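Local coordinates for uncharacterized protein YJL217W (Saccharomyces cerevisiae, PDB 3O12) that acts in galactose metabolism through GAL83 and may set the level of the enolase ENO1, at residues G33-L36 against N37-S41. Numbering follows the deposited sequence. Where two conformers were deposited one is given.
With SO4 (sulfate ion), chain C.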
# COMPACT_ATOMS: atom_id res chain seq x y z
N GLY A 33 0.44 -1.96 14.68
CA GLY A 33 1.46 -2.02 13.65
C GLY A 33 2.76 -1.39 14.13
O GLY A 33 2.79 -0.67 15.15
N THR A 34 3.83 -1.66 13.40
CA THR A 34 5.15 -1.10 13.64
C THR A 34 5.58 -0.35 12.38
O THR A 34 5.37 -0.84 11.27
CB THR A 34 6.18 -2.23 13.91
OG1 THR A 34 5.75 -3.00 15.04
CG2 THR A 34 7.55 -1.66 14.19
N TRP A 35 6.16 0.83 12.56
CA TRP A 35 6.64 1.59 11.41
C TRP A 35 7.93 1.09 10.78
O TRP A 35 8.88 0.68 11.47
CB TRP A 35 6.85 3.07 11.78
CG TRP A 35 5.58 3.83 11.95
CD1 TRP A 35 4.98 4.16 13.14
CD2 TRP A 35 4.76 4.37 10.92
NE1 TRP A 35 3.83 4.88 12.90
CE2 TRP A 35 3.67 5.02 11.55
CE3 TRP A 35 4.84 4.38 9.52
CZ2 TRP A 35 2.66 5.66 10.82
CZ3 TRP A 35 3.83 5.01 8.80
CH2 TRP A 35 2.76 5.64 9.46
N LEU A 36 7.94 1.13 9.45
CA LEU A 36 9.15 1.18 8.65
C LEU A 36 9.23 2.61 8.13
O LEU A 36 8.31 3.08 7.45
CB LEU A 36 9.08 0.19 7.49
CG LEU A 36 10.31 0.16 6.58
CD1 LEU A 36 11.50 -0.44 7.29
CD2 LEU A 36 10.01 -0.62 5.30
N ASN A 37 10.31 3.31 8.47
CA ASN A 37 10.48 4.70 8.08
C ASN A 37 9.33 5.59 8.58
O ASN A 37 8.61 6.19 7.79
CB ASN A 37 10.59 4.82 6.55
CG ASN A 37 11.68 3.93 5.97
OD1 ASN A 37 11.45 3.23 4.97
ND2 ASN A 37 12.86 3.96 6.56
N LYS A 38 9.16 5.69 9.89
CA LYS A 38 8.10 6.53 10.43
C LYS A 38 8.27 7.97 9.93
O LYS A 38 9.37 8.52 10.00
CB LYS A 38 8.14 6.53 11.96
CG LYS A 38 6.97 7.27 12.59
CD LYS A 38 7.01 7.17 14.11
CE LYS A 38 5.81 7.87 14.73
NZ LYS A 38 5.85 7.82 16.22
N PRO A 39 7.19 8.58 9.41
CA PRO A 39 7.25 9.98 8.98
C PRO A 39 7.54 10.92 10.15
O PRO A 39 7.21 10.62 11.30
CB PRO A 39 5.84 10.27 8.47
CG PRO A 39 5.20 8.95 8.24
CD PRO A 39 5.88 7.96 9.14
N LYS A 40 8.16 12.06 9.84
CA LYS A 40 8.42 13.08 10.84
C LYS A 40 7.11 13.62 11.40
O LYS A 40 7.03 13.98 12.58
CB LYS A 40 9.26 14.21 10.24
CG LYS A 40 10.69 13.82 9.91
CD LYS A 40 11.46 15.00 9.33
CE LYS A 40 12.95 14.69 9.22
NZ LYS A 40 13.22 13.54 8.32
N SER A 41 6.09 13.68 10.56
CA SER A 41 4.78 14.18 10.98
C SER A 41 3.71 13.11 10.85
O SER A 41 3.34 12.73 9.73
CB SER A 41 4.39 15.42 10.18
OG SER A 41 3.12 15.90 10.59
S SO4 C . 7.17 2.11 15.72
O1 SO4 C . 7.54 1.13 16.74
O2 SO4 C . 5.75 1.98 15.42
O3 SO4 C . 7.45 3.46 16.20
O4 SO4 C . 7.94 1.87 14.50
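W35 and K38 meet across the bend that follows strand 34-36, the lysine laid over one face of the indole. Followed outward, CB of K38 touches CB of W35 at 3.7 Å, and CG of K38 then stands 3.7 Å from the centroid of the five-membered ring of W35, 11° off its normal, as a CH-pi contact. With this CG anti to the lysine's backbone N (chi1 -174°) and the chain extended beyond it, CD of K38 passes over CD1 of W35 at 3.8 Å and CE of K38 lies 4.0 Å from NE1 of W35. P39 takes the other half of the same face: its CD sits 3.8 Å from the centroid of the six-membered ring of W35, a second CH-pi contact. The backbone N of W35 donates to two oxygens of one sulfate, at 2.8 Å to O4 and, more nearly straight, 3.1 Å to O2; the ion, probably from the crystallisation liquor, lies at the indole edge. V49 and L51 of strand 48-52 and L75 of strand 68-78 also touch W35. The tryptophan thus packs in a surface connection between two antiparallel sheets, where the chain leaves strand 34-36 for edge strand 41-45.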